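Local coordinates for periplasmic binding protein/LacI transcriptional regulator (Mycobacterium smegmatis, PDB 6HYH), which probably binds furanose sugars such as L-arabinofuranose for an ABC transporter, and holds beta-D-fucofuranose in the cleft between its two lobes, at residues A16-F21 / G46-F51; V81-W86 / G155-I160; I101-A106 / T117-D122; I124-R129 / T287-F292; E151-A156 / G184-S189. One frame throughout, in Å; residues are numbered along the deposited sequence.

Contact 1: residues A16-F21 / G46-F51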
# COMPACT_ATOMS: atom_id res chain seq x y z
N ALA A 16 -12.90 13.98 -28.87
CA ALA A 16 -12.29 14.36 -27.60
C ALA A 16 -12.48 13.29 -26.53
O ALA A 16 -13.27 12.37 -26.72
CB ALA A 16 -12.86 15.68 -27.11
N LEU A 17 -11.77 13.43 -25.40
CA LEU A 17 -11.68 12.37 -24.41
C LEU A 17 -13.01 12.19 -23.71
O LEU A 17 -13.72 13.15 -23.40
CB LEU A 17 -10.61 12.68 -23.35
CG LEU A 17 -10.13 11.61 -22.34
CD1 LEU A 17 -9.00 12.15 -21.48
CD2 LEU A 17 -11.22 11.08 -21.43
N THR A 18 -13.32 10.95 -23.35
CA THR A 18 -14.51 10.69 -22.56
C THR A 18 -14.17 9.87 -21.32
O THR A 18 -13.70 8.73 -21.42
CB THR A 18 -15.58 10.00 -23.41
OG1 THR A 18 -16.58 9.47 -22.54
CG2 THR A 18 -14.96 8.90 -24.30
N LEU A 19 -14.45 10.48 -20.17
CA LEU A 19 -14.12 9.98 -18.83
C LEU A 19 -15.40 9.64 -18.08
O LEU A 19 -16.36 10.42 -18.07
CB LEU A 19 -13.35 11.05 -18.05
CG LEU A 19 -13.19 10.75 -16.56
CD1 LEU A 19 -12.09 9.71 -16.35
CD2 LEU A 19 -12.93 12.03 -15.79
N GLY A 20 -15.42 8.48 -17.41
CA GLY A 20 -16.52 8.12 -16.53
C GLY A 20 -16.10 8.26 -15.08
O GLY A 20 -15.03 7.80 -14.67
N PHE A 21 -16.94 8.95 -14.30
CA PHE A 21 -16.71 9.08 -12.87
C PHE A 21 -17.92 8.59 -12.08
O PHE A 21 -19.04 9.07 -12.29
CB PHE A 21 -16.40 10.51 -12.45
CG PHE A 21 -15.83 10.59 -11.08
CD1 PHE A 21 -14.46 10.52 -10.88
CD2 PHE A 21 -16.66 10.66 -9.98
CE1 PHE A 21 -13.94 10.56 -9.62
CE2 PHE A 21 -16.15 10.70 -8.71
CZ PHE A 21 -14.78 10.64 -8.53
N GLY A 46 -12.07 20.30 -21.26
CA GLY A 46 -12.58 19.78 -22.52
C GLY A 46 -12.97 18.32 -22.53
O GLY A 46 -12.97 17.69 -23.59
N VAL A 47 -13.30 17.76 -21.37
CA VAL A 47 -13.48 16.31 -21.23
C VAL A 47 -14.96 15.96 -21.27
O VAL A 47 -15.77 16.57 -20.56
CB VAL A 47 -12.82 15.83 -19.93
CG1 VAL A 47 -13.27 14.40 -19.58
CG2 VAL A 47 -11.29 15.93 -20.09
N ASN A 48 -15.31 14.94 -22.06
CA ASN A 48 -16.68 14.41 -22.07
C ASN A 48 -16.88 13.57 -20.82
O ASN A 48 -16.50 12.40 -20.78
CB ASN A 48 -16.93 13.59 -23.33
CG ASN A 48 -18.39 13.17 -23.49
OD1 ASN A 48 -19.31 13.93 -23.17
ND2 ASN A 48 -18.62 11.93 -23.93
N LEU A 49 -17.51 14.15 -19.80
CA LEU A 49 -17.71 13.46 -18.53
C LEU A 49 -19.05 12.73 -18.51
O LEU A 49 -20.08 13.26 -18.93
CB LEU A 49 -17.64 14.44 -17.37
CG LEU A 49 -17.77 13.78 -16.00
CD1 LEU A 49 -16.61 12.83 -15.80
CD2 LEU A 49 -17.82 14.83 -14.88
N LYS A 50 -19.02 11.51 -17.98
CA LYS A 50 -20.24 10.75 -17.71
C LYS A 50 -20.21 10.41 -16.24
O LYS A 50 -19.30 9.71 -15.77
CB LYS A 50 -20.33 9.52 -18.63
CG LYS A 50 -20.55 9.95 -20.09
CD LYS A 50 -20.92 8.85 -21.08
CE LYS A 50 -21.44 9.49 -22.38
NZ LYS A 50 -21.73 8.56 -23.53
N PHE A 51 -21.17 10.93 -15.49
CA PHE A 51 -21.08 11.04 -14.05
C PHE A 51 -22.23 10.28 -13.42
O PHE A 51 -23.38 10.48 -13.82
CB PHE A 51 -21.11 12.52 -13.65
CG PHE A 51 -20.79 12.78 -12.21
CD1 PHE A 51 -21.77 12.75 -11.24
CD2 PHE A 51 -19.48 13.07 -11.83
CE1 PHE A 51 -21.47 13.01 -9.90
CE2 PHE A 51 -19.16 13.32 -10.50
CZ PHE A 51 -20.16 13.29 -9.53
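The phenyl rings of F21 and F51 run almost parallel, their planes 14° apart, yet they are slid so far past each other that they barely overlap. The centroids are 5.8 Å apart, and the touching corners are F21 CD2 and F51 CE2 at 3.7 Å, so this is neither a full stack nor a T-shaped pair. In both residues CG is anti to the backbone N (chi1 -165° in F21, -170° in F51), which carries the two rings out side by side in the same direction. L19 and L49 continue this row on the same face. L49 CD1 packs 3.8 Å from L19 CD2, and V47 CG1 approaches L19 CB at 3.7 Å. The other face is polar, with T18 beside N48, where T18 OG1 makes a weak hydrogen bond to N48 O. Beneath the side chains lies parallel strand pairing. N48 N donates to L17 O at 2.7 Å, and L19 N returns to N48 O at 2.9 Å. The same alternation follows with K50 N to L19 O and F21 N to K50 O, each at 2.9 Å. The register runs T18-N48, L19-L49, G20-K50, F21-F51. Strand 48-53 forms one margin of the N-terminal lobe's sheet within this chain, and strand 18-23 lies next to it, the two being the strands of a beta-alpha-beta unit whose linking helix 29-45 packs on F21, L49 and F51. L19 and F21 also meet helix 265-276 and strand 75-78, which borders strand 18-23 on its far side.

Contact 2: residues V81-W86 / G155-I160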
# COMPACT_ATOMS: atom_id res chain seq x y z
N VAL A 81 -16.68 3.95 -1.98
CA VAL A 81 -17.46 4.09 -0.75
C VAL A 81 -16.72 3.45 0.41
O VAL A 81 -16.57 4.05 1.48
CB VAL A 81 -18.84 3.42 -0.85
CG1 VAL A 81 -19.78 4.00 0.14
CG2 VAL A 81 -19.38 3.54 -2.24
N VAL A 82 -16.23 2.23 0.19
CA VAL A 82 -15.56 1.44 1.20
C VAL A 82 -14.39 0.73 0.53
O VAL A 82 -14.30 0.66 -0.70
CB VAL A 82 -16.50 0.38 1.83
CG1 VAL A 82 -17.85 0.97 2.15
CG2 VAL A 82 -16.67 -0.79 0.85
N ARG A 83 -13.50 0.19 1.34
CA ARG A 83 -12.30 -0.33 0.73
C ARG A 83 -12.58 -1.64 0.00
O ARG A 83 -11.93 -1.93 -1.01
CB ARG A 83 -11.23 -0.52 1.79
CG ARG A 83 -10.63 0.73 2.35
CD ARG A 83 -9.63 0.27 3.38
NE ARG A 83 -8.93 1.34 4.07
CZ ARG A 83 -8.38 1.18 5.27
NH1 ARG A 83 -8.50 -0.01 5.87
NH2 ARG A 83 -7.75 2.18 5.88
N THR A 84 -13.56 -2.41 0.47
CA THR A 84 -13.74 -3.81 0.11
C THR A 84 -14.76 -4.04 -1.00
O THR A 84 -15.78 -3.35 -1.08
CB THR A 84 -14.25 -4.58 1.32
OG1 THR A 84 -13.25 -4.55 2.34
CG2 THR A 84 -14.61 -6.00 0.94
N GLY A 85 -14.46 -5.04 -1.83
CA GLY A 85 -15.44 -5.64 -2.73
C GLY A 85 -15.43 -5.15 -4.17
O GLY A 85 -16.49 -5.05 -4.80
N TRP A 86 -14.25 -4.87 -4.71
CA TRP A 86 -14.13 -4.35 -6.07
C TRP A 86 -13.41 -5.31 -6.99
O TRP A 86 -13.21 -4.98 -8.17
CB TRP A 86 -13.36 -3.02 -6.07
CG TRP A 86 -13.88 -2.02 -5.11
CD1 TRP A 86 -13.40 -1.75 -3.86
CD2 TRP A 86 -14.98 -1.14 -5.32
NE1 TRP A 86 -14.15 -0.74 -3.28
CE2 TRP A 86 -15.13 -0.36 -4.16
CE3 TRP A 86 -15.86 -0.93 -6.40
CZ2 TRP A 86 -16.11 0.61 -4.03
CZ3 TRP A 86 -16.84 0.04 -6.27
CH2 TRP A 86 -16.96 0.80 -5.10
N GLY A 155 -16.29 1.30 7.08
CA GLY A 155 -15.82 0.64 5.88
C GLY A 155 -15.08 1.53 4.90
O GLY A 155 -14.37 1.00 4.03
N ALA A 156 -15.23 2.86 5.02
CA ALA A 156 -14.58 3.81 4.11
C ALA A 156 -13.16 4.14 4.56
O ALA A 156 -12.87 4.22 5.77
CB ALA A 156 -15.39 5.11 4.01
N ASP A 157 -12.25 4.29 3.59
CA ASP A 157 -10.85 4.61 3.83
C ASP A 157 -10.71 5.73 4.87
O ASP A 157 -10.08 5.53 5.92
CB ASP A 157 -10.19 5.00 2.52
CG ASP A 157 -8.67 4.98 2.61
OD1 ASP A 157 -8.14 4.01 3.22
OD2 ASP A 157 -8.01 5.89 2.04
N PRO A 158 -11.30 6.91 4.62
CA PRO A 158 -11.06 8.05 5.54
C PRO A 158 -11.46 7.79 6.98
O PRO A 158 -10.74 8.22 7.90
CB PRO A 158 -11.90 9.18 4.91
CG PRO A 158 -12.82 8.51 3.86
CD PRO A 158 -12.03 7.32 3.39
N ALA A 159 -12.59 7.12 7.22
CA ALA A 159 -13.01 6.85 8.60
C ALA A 159 -11.99 5.99 9.33
O ALA A 159 -11.54 6.33 10.43
CB ALA A 159 -14.37 6.17 8.61
N ILE A 160 -11.57 4.89 8.70
CA ILE A 160 -10.63 3.95 9.32
C ILE A 160 -9.30 4.65 9.60
O ILE A 160 -8.73 4.55 10.70
CB ILE A 160 -10.45 2.72 8.42
CG1 ILE A 160 -11.76 1.92 8.36
CG2 ILE A 160 -9.31 1.86 8.89
CD1 ILE A 160 -11.89 1.04 7.15
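R83 N donates to G155 O at 2.9 Å with an N-H...O angle of 149°, bringing the backbones together so closely that the CA atoms of V82 and A156 are 3.9 Å apart. G155 takes up a positive phi here, turning its carbonyl to the loop just ahead of helix 157-170. The R83 side chain runs on, extended from CG to NE, and reaches D157 side-on with two nitrogens aimed at a single oxygen. NE is 2.9 Å from D157 OD1, on the lone pair anti to the other carboxylate oxygen, and NH2 follows at 3.3 Å from D157 OD1. OD1 stays near the guanidinium plane, while the carboxylate is turned by 57°. I160 comes over one face of the guanidinium, with CG2 3.4 Å from R83 NH2 and CD1 above the rim. D157 also helps to bind a zinc ion with D161, and its OD2 accepts a weak bond from A106 N. P158, next in the helix, lines the sugar pocket. Since 81-86 follows a strand of the N-terminal lobe and 155-160 opens a helix of the C-terminal lobe, the salt bridge spans the cleft, consistent with a closed, ligand-bound state of a periplasmic binding protein.

Contact 3: residues I101-A106 / T117-D122. With GYE (beta-D-fucofuranose), chain K.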
# COMPACT_ATOMS: atom_id res chain seq x y z
N ILE A 101 -8.39 5.38 -12.57
CA ILE A 101 -7.77 6.33 -11.67
C ILE A 101 -8.62 6.35 -10.41
O ILE A 101 -9.85 6.52 -10.48
CB ILE A 101 -7.69 7.75 -12.29
CG1 ILE A 101 -7.04 7.71 -13.68
CG2 ILE A 101 -7.00 8.75 -11.34
CD1 ILE A 101 -6.65 9.14 -14.23
N LEU A 102 -7.98 6.11 -9.27
CA LEU A 102 -8.66 6.22 -7.98
C LEU A 102 -8.59 7.66 -7.49
O LEU A 102 -7.58 8.36 -7.68
CB LEU A 102 -8.03 5.30 -6.95
CG LEU A 102 -8.87 4.11 -6.51
CD1 LEU A 102 -9.12 3.18 -7.68
CD2 LEU A 102 -8.13 3.40 -5.41
N THR A 103 -9.66 8.10 -6.83
CA THR A 103 -9.73 9.43 -6.24
C THR A 103 -10.24 9.32 -4.81
O THR A 103 -11.15 8.52 -4.52
CB THR A 103 -10.63 10.36 -7.08
OG1 THR A 103 -11.97 9.86 -7.07
CG2 THR A 103 -10.16 10.42 -8.50
N ASP A 104 -9.57 10.07 -3.91
CA ASP A 104 -9.86 10.38 -2.49
C ASP A 104 -9.82 9.13 -1.61
O ASP A 104 -9.05 9.11 -0.65
CB ASP A 104 -11.13 11.23 -2.27
CG ASP A 104 -12.39 10.43 -2.06
OD1 ASP A 104 -12.49 9.32 -2.61
OD2 ASP A 104 -13.27 10.89 -1.28
N ARG A 105 -10.59 8.08 -1.91
CA ARG A 105 -10.70 6.92 -1.03
C ARG A 105 -9.97 5.72 -1.63
O ARG A 105 -9.98 5.51 -2.84
CB ARG A 105 -12.17 6.55 -0.77
CG ARG A 105 -12.91 7.57 0.07
CD ARG A 105 -14.24 7.05 0.56
NE ARG A 105 -15.02 8.13 1.18
CZ ARG A 105 -16.26 8.01 1.64
NH1 ARG A 105 -16.90 6.85 1.57
NH2 ARG A 105 -16.88 9.05 2.18
N ALA A 106 -9.33 4.91 -0.77
CA ALA A 106 -8.59 3.75 -1.24
C ALA A 106 -9.49 2.53 -1.42
O ALA A 106 -10.60 2.45 -0.90
CB ALA A 106 -7.46 3.41 -0.27
N THR A 117 -3.27 5.16 -10.83
CA THR A 117 -2.78 6.15 -9.88
C THR A 117 -3.92 6.47 -8.93
O THR A 117 -5.08 6.17 -9.21
CB THR A 117 -2.29 7.45 -10.57
OG1 THR A 117 -1.65 8.30 -9.62
CG2 THR A 117 -3.45 8.23 -11.14
N PHE A 118 -3.56 7.05 -7.79
CA PHE A 118 -4.51 7.33 -6.72
C PHE A 118 -4.22 8.72 -6.16
O PHE A 118 -3.15 8.96 -5.60
CB PHE A 118 -4.44 6.25 -5.64
CG PHE A 118 -5.33 6.50 -4.49
CD1 PHE A 118 -6.57 7.09 -4.67
CD2 PHE A 118 -4.95 6.13 -3.20
CE1 PHE A 118 -7.41 7.33 -3.59
CE2 PHE A 118 -5.76 6.35 -2.13
CZ PHE A 118 -7.01 6.95 -2.31
N ILE A 119 -5.19 9.62 -6.31
CA ILE A 119 -5.03 11.03 -5.95
C ILE A 119 -5.98 11.32 -4.81
O ILE A 119 -7.21 11.26 -4.99
CB ILE A 119 -5.29 11.99 -7.12
CG1 ILE A 119 -5.06 13.43 -6.64
CG2 ILE A 119 -6.70 11.80 -7.68
CD1 ILE A 119 -5.06 14.49 -7.75
N GLY A 120 -5.43 11.64 -3.65
CA GLY A 120 -6.25 11.85 -2.48
C GLY A 120 -5.41 12.49 -1.41
O GLY A 120 -4.24 12.83 -1.63
N ALA A 121 -6.03 12.67 -0.25
CA ALA A 121 -5.41 13.27 0.93
C ALA A 121 -4.83 12.17 1.81
O ALA A 121 -5.10 10.98 1.62
CB ALA A 121 -6.45 14.09 1.70
N ASP A 122 -4.03 12.57 2.80
CA ASP A 122 -3.46 11.62 3.75
C ASP A 122 -4.33 11.62 5.01
O ASP A 122 -4.05 12.34 5.97
CB ASP A 122 -2.01 11.94 4.08
CG ASP A 122 -1.41 10.95 5.08
OD1 ASP A 122 -2.19 10.14 5.65
OD2 ASP A 122 -0.15 10.97 5.26
O3 GYE K . -14.07 13.71 4.76
C2 GYE K . -16.42 13.41 4.06
C1 GYE K . -17.02 12.70 2.84
O5 GYE K . -13.70 10.64 1.54
C6 GYE K . -12.26 12.31 2.63
O4 GYE K . -15.97 11.86 2.34
C5 GYE K . -13.61 11.99 2.02
C4 GYE K . -14.74 12.14 3.02
C3 GYE K . -14.94 13.51 3.65
O1 GYE K . -18.15 11.92 3.13
O2 GYE K . -16.93 14.71 4.29
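F118 and L102 send their side chains out on the same face of the sheet at an oblique angle to each other. The closest approach is F118 CD1 to L102 CB at 3.2 Å, while L102 CD2 rides over one face of the ring, offset toward its rim. CG anti to the backbone N (chi1 177°) sends the F118 ring across toward the neighbouring strand and the turn after it. Its edge therefore meets main chain: L102 O, T103 N and R105 N lie in the ring plane. Beyond them A106 CB packs on F118 CE2 at 3.9 Å, just after the turn that carries D104 and R105. On the other face I101 CG2 meets T117 CG2, and T103 CG2 touches I119 CG2 at 3.8 Å. Three hydrogen bonds join the strands: L102 N to T117 O, I119 N to L102 O and D104 N to I119 O, the last almost straight at 178°. Past the strand end, D104 and R105 turn to the bound beta-D-fucofuranose. Sugar O5 donates to D104 OD2 at 2.9 Å and accepts from R105 NE at 2.9 Å, while R105 NH2 reaches O4 at 3.0 Å. The guanidinium thus presents its edge to the sugar. S79 and R31 hold the D104 carboxylate, and V81 O takes R105 NH1. In the sheet, strand 100-103 bonds on its other side to strand 75-78, strand 117-121 to strand 284-287, and helix 265-276 packs against I101, T103 and I119.

Contact 4: residues I124-R129 / T287-F292. With ZN (zinc ion), chain N; ZN (zinc ion), chain D.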
# COMPACT_ATOMS: atom_id res chain seq x y z
N ILE A 124 -4.77 9.46 7.51
CA ILE A 124 -4.16 9.14 8.80
C ILE A 124 -3.62 10.40 9.44
O ILE A 124 -3.85 10.66 10.62
CB ILE A 124 -3.04 8.09 8.65
CG1 ILE A 124 -3.58 6.78 8.09
CG2 ILE A 124 -2.35 7.90 9.98
CD1 ILE A 124 -2.45 5.87 7.68
N GLU A 125 -2.91 11.22 8.65
CA GLU A 125 -2.25 12.39 9.21
C GLU A 125 -3.25 13.46 9.61
O GLU A 125 -3.01 14.20 10.57
CB GLU A 125 -1.26 12.96 8.20
CG GLU A 125 -0.70 14.33 8.57
CD GLU A 125 0.35 14.29 9.66
OE1 GLU A 125 0.51 13.22 10.26
OE2 GLU A 125 1.03 15.33 9.86
N GLU A 126 -4.40 13.53 8.92
CA GLU A 126 -5.46 14.43 9.36
C GLU A 126 -5.93 14.03 10.75
O GLU A 126 -6.03 14.88 11.66
CB GLU A 126 -6.63 14.41 8.36
CG GLU A 126 -6.31 14.90 6.94
CD GLU A 126 -7.46 14.61 5.94
OE1 GLU A 126 -8.46 13.96 6.36
OE2 GLU A 126 -7.38 15.02 4.74
N GLY A 127 -6.22 12.74 10.94
CA GLY A 127 -6.57 12.25 12.28
C GLY A 127 -5.49 12.53 13.31
O GLY A 127 -5.78 12.92 14.44
N ARG A 128 -4.22 12.36 12.92
CA ARG A 128 -3.12 12.56 13.86
C ARG A 128 -2.99 14.03 14.24
O ARG A 128 -2.71 14.35 15.41
CB ARG A 128 -1.81 12.07 13.25
CG ARG A 128 -0.61 12.20 14.17
CD ARG A 128 0.68 11.63 13.52
NE ARG A 128 0.58 10.20 13.19
CZ ARG A 128 0.71 9.70 11.96
NH1 ARG A 128 0.95 10.51 10.93
NH2 ARG A 128 0.59 8.40 11.74
N ARG A 129 -3.26 14.94 13.30
CA ARG A 129 -3.06 16.34 13.63
C ARG A 129 -4.19 16.86 14.50
O ARG A 129 -3.95 17.69 15.40
CB ARG A 129 -2.90 17.15 12.33
CG ARG A 129 -1.70 18.09 12.42
CD ARG A 129 -1.60 19.20 11.39
NE ARG A 129 -1.75 18.78 10.00
CZ ARG A 129 -1.51 19.61 8.98
NH1 ARG A 129 -1.10 20.85 9.24
NH2 ARG A 129 -1.66 19.21 7.71
N THR A 287 -2.71 15.26 -1.79
CA THR A 287 -3.22 16.63 -1.71
C THR A 287 -2.92 17.23 -0.34
O THR A 287 -3.08 16.55 0.68
CB THR A 287 -4.72 16.66 -1.98
OG1 THR A 287 -5.43 16.07 -0.87
CG2 THR A 287 -5.02 15.87 -3.23
N PRO A 288 -2.47 18.50 -0.30
CA PRO A 288 -1.95 19.07 0.96
C PRO A 288 -3.07 19.35 1.92
O PRO A 288 -4.26 19.40 1.56
CB PRO A 288 -1.27 20.37 0.54
CG PRO A 288 -1.22 20.31 -0.96
CD PRO A 288 -2.38 19.47 -1.40
N ASP A 289 -2.66 19.57 3.17
CA ASP A 289 -3.56 19.92 4.24
C ASP A 289 -2.94 21.00 5.11
O ASP A 289 -1.72 21.16 5.19
CB ASP A 289 -3.89 18.68 5.10
CG ASP A 289 -4.58 17.54 4.28
OD1 ASP A 289 -5.31 17.81 3.28
OD2 ASP A 289 -4.39 16.36 4.67
N GLU A 290 -3.81 21.76 5.75
CA GLU A 290 -3.44 22.72 6.78
C GLU A 290 -4.53 22.67 7.84
O GLU A 290 -5.61 22.12 7.61
CB GLU A 290 -3.33 24.13 6.22
CG GLU A 290 -4.53 24.51 5.34
CD GLU A 290 -4.65 26.00 5.16
OE1 GLU A 290 -4.18 26.74 6.06
OE2 GLU A 290 -5.19 26.42 4.12
N ALA A 291 -4.25 23.25 9.01
CA ALA A 291 -5.25 23.30 10.07
C ALA A 291 -5.49 24.74 10.50
O ALA A 291 -4.66 25.62 10.27
CB ALA A 291 -4.82 22.46 11.26
N PHE A 292 -6.67 24.97 11.08
CA PHE A 292 -7.13 26.30 11.47
C PHE A 292 -7.64 26.34 12.92
O PHE A 292 -8.30 25.41 13.38
CB PHE A 292 -8.27 26.72 10.56
CG PHE A 292 -7.92 26.72 9.09
CD1 PHE A 292 -8.33 25.69 8.25
CD2 PHE A 292 -7.26 27.81 8.54
CE1 PHE A 292 -8.01 25.74 6.85
CE2 PHE A 292 -6.95 27.88 7.16
CZ PHE A 292 -7.32 26.84 6.32
ZN ZN N . 1.87 15.44 11.73
ZN ZN D . -5.57 25.41 2.43
O HOH W 1 -6.73 26.56 0.93
O HOH W 2 0.82 15.92 13.61
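This is a polar contact at the hinge: E126 and R129 of helix 123-137 face D289, in the connection between strands 284-287 and 291-292. Strand 117-121 of the N-terminal lobe leads into that helix, and strand 291-292 belongs to the other lobe. R129 NH2 donates to D289 O at 3.2 Å, and the oxygen sits at the guanidinium's edge, near its plane. Seen from the carbonyl, however, the donor stands almost directly above the plane (C=O...N angle 89°), so the bond uses no lone-pair direction. A bend at chi3 of -50° turns the R129 end to this site, where NH2 also comes within 3.5 Å of D289 CB. E126, extended beyond CG, brings OE2 to 3.3 Å from D289 OD2, with the two carboxylate planes 55° apart. R162, a residue of the sugar pocket, takes the other E126 oxygen in a salt bridge. Zinc ions flank the contact: E125 OE2 binds one at 2.0 Å along with H317 and H319 of the third subunit, and E290 OE2 binds another at 2.0 Å with E259 and H314 of that subunit. These histidines evidently belong to a C-terminal tag, so the zinc bridges probably reflect the crystallised construct. Two buried acids this close would repel if both were ionised. R162, together with R129 NH2 lying 5.0 Å from D289 OD2, may offset the charge, or one acid may have a raised pKa.

Contact 5: residues E151-A156 / G184-S189. With GYE (beta-D-fucofuranose), chain K.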
# COMPACT_ATOMS: atom_id res chain seq x y z
N GLU A 151 -17.72 8.81 14.20
CA GLU A 151 -16.96 8.02 13.23
C GLU A 151 -17.63 8.04 11.86
O GLU A 151 -18.86 8.16 11.74
CB GLU A 151 -16.85 6.57 13.72
CG GLU A 151 -15.67 6.25 14.62
CD GLU A 151 -15.77 4.86 15.23
OE1 GLU A 151 -16.91 4.45 15.55
OE2 GLU A 151 -14.73 4.18 15.37
N GLY A 152 -16.81 7.86 10.80
CA GLY A 152 -17.29 7.93 9.43
C GLY A 152 -17.90 6.60 8.97
O GLY A 152 -17.83 5.60 9.68
N THR A 153 -18.51 6.62 7.77
CA THR A 153 -19.14 5.43 7.19
C THR A 153 -18.27 4.22 7.49
O THR A 153 -17.15 4.14 6.99
CB THR A 153 -19.31 5.58 5.66
OG1 THR A 153 -19.95 6.83 5.33
CG2 THR A 153 -20.11 4.43 5.07
N THR A 154 -18.74 3.30 8.34
CA THR A 154 -17.91 2.14 8.67
C THR A 154 -17.58 1.41 7.38
O THR A 154 -18.48 1.01 6.63
CB THR A 154 -18.57 1.20 9.71
OG1 THR A 154 -19.96 1.00 9.40
CG2 THR A 154 -18.47 1.78 11.14
N GLY A 155 -16.29 1.30 7.08
CA GLY A 155 -15.82 0.64 5.88
C GLY A 155 -15.08 1.53 4.90
O GLY A 155 -14.37 1.00 4.03
N ALA A 156 -15.23 2.86 5.02
CA ALA A 156 -14.58 3.81 4.11
C ALA A 156 -13.16 4.14 4.56
O ALA A 156 -12.87 4.22 5.77
CB ALA A 156 -15.39 5.11 4.01
N GLY A 184 -21.45 7.83 12.36
CA GLY A 184 -22.49 8.80 12.06
C GLY A 184 -22.63 9.03 10.56
O GLY A 184 -23.33 9.95 10.11
N ASP A 185 -21.99 8.15 9.77
CA ASP A 185 -22.15 8.10 8.31
C ASP A 185 -21.78 9.39 7.60
O ASP A 185 -22.28 9.66 6.50
CB ASP A 185 -23.58 7.73 7.94
CG ASP A 185 -23.74 6.28 7.68
OD1 ASP A 185 -23.04 5.75 6.78
OD2 ASP A 185 -24.55 5.68 8.43
N PHE A 186 -20.85 10.15 8.16
CA PHE A 186 -20.36 11.38 7.52
C PHE A 186 -21.52 12.35 7.20
O PHE A 186 -21.44 13.12 6.23
CB PHE A 186 -19.58 11.06 6.24
CG PHE A 186 -18.19 10.60 6.47
CD1 PHE A 186 -17.39 11.18 7.44
CD2 PHE A 186 -17.66 9.58 5.69
CE1 PHE A 186 -16.05 10.73 7.63
CE2 PHE A 186 -16.34 9.14 5.87
CZ PHE A 186 -15.54 9.71 6.85
N THR A 187 -22.56 12.38 8.03
CA THR A 187 -23.70 13.22 7.71
C THR A 187 -23.98 14.11 8.91
O THR A 187 -23.59 13.81 10.04
CB THR A 187 -24.95 12.40 7.32
OG1 THR A 187 -25.60 11.84 8.47
CG2 THR A 187 -24.59 11.31 6.37
N ARG A 188 -24.64 15.24 8.64
CA ARG A 188 -25.10 16.07 9.75
C ARG A 188 -26.06 15.31 10.66
O ARG A 188 -25.87 15.25 11.88
CB ARG A 188 -25.76 17.33 9.22
CG ARG A 188 -24.83 18.46 9.04
CD ARG A 188 -25.57 19.58 8.39
NE ARG A 188 -24.66 20.43 7.62
CZ ARG A 188 -24.56 21.74 7.79
NH1 ARG A 188 -25.33 22.33 8.71
NH2 ARG A 188 -23.70 22.45 7.05
N SER A 189 -27.15 14.79 10.10
CA SER A 189 -28.13 14.09 10.92
C SER A 189 -27.49 12.95 11.70
O SER A 189 -27.83 12.70 12.85
CB SER A 189 -29.24 13.57 10.04
OG SER A 189 -28.65 12.87 8.98
O3 GYE K . -14.07 13.71 4.76
C2 GYE K . -16.42 13.41 4.06
C1 GYE K . -17.02 12.70 2.84
O5 GYE K . -13.70 10.64 1.54
C6 GYE K . -12.26 12.31 2.63
O4 GYE K . -15.97 11.86 2.34
C5 GYE K . -13.61 11.99 2.02
C4 GYE K . -14.74 12.14 3.02
C3 GYE K . -14.94 13.51 3.65
O1 GYE K . -18.15 11.92 3.13
O2 GYE K . -16.93 14.71 4.29
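F186 has chi1 -79°, with CG anti to its carbonyl carbon, and its phi of 54° follows another positive phi at D185; together these turns lay the phenyl ring flat against G152. The CA of G152 stands 3.6 Å from the F186 ring centroid, 14° off the ring normal, which makes a CH-pi contact over the face. T153 N sits over the same face, nearer the rim. The opposite face meets the sugar, with beta-D-fucofuranose C2 above it, and F186 CD2 approaches sugar O1 at 3.5 Å. An aromatic ring laid against a sugar is a familiar device of carbohydrate-binding proteins, and here it sits in the interlobe cleft of the periplasmic binding protein fold, on loops after parallel strands 145-151 and 176-183. Those loops are tied by G184 N donating to E151 O at 2.7 Å, in the carbonyl plane. T153 opens a type II turn closed by A156 N to T153 O at 3.0 Å. T153 OG1 lies 3.6 Å from F186 CD2, and T153 CG2 lies 3.6 Å from D185 OD1. P158 and R162 of helix 157-170 also touch the F186 side chain, while F186 O accepts a hydrogen bond from N212 ND2.

In the fold
From the N terminus, contact 1 closes first, around helix 29-45, and pairs two strands of the N-terminal lobe. Contact 2 then opens at 81-86 and closes at 155-160, tying that lobe to the other across the cleft. Contact 3 nests inside this loop, and its F118 strand leads into the helix that starts contact 4. Contact 4 crosses contact 2, closing only at 287-292, and joins helix 123-137 to the connection between strands 284-287 and 291-292. Contact 5 opens at 151-156, overlapping contact 2 at G155 and A156, and closes at 184-189, nested within contact 4. F21 of contact 1 packs on T103 of contact 3, whereas contacts 3 and 5 both touch the sugar.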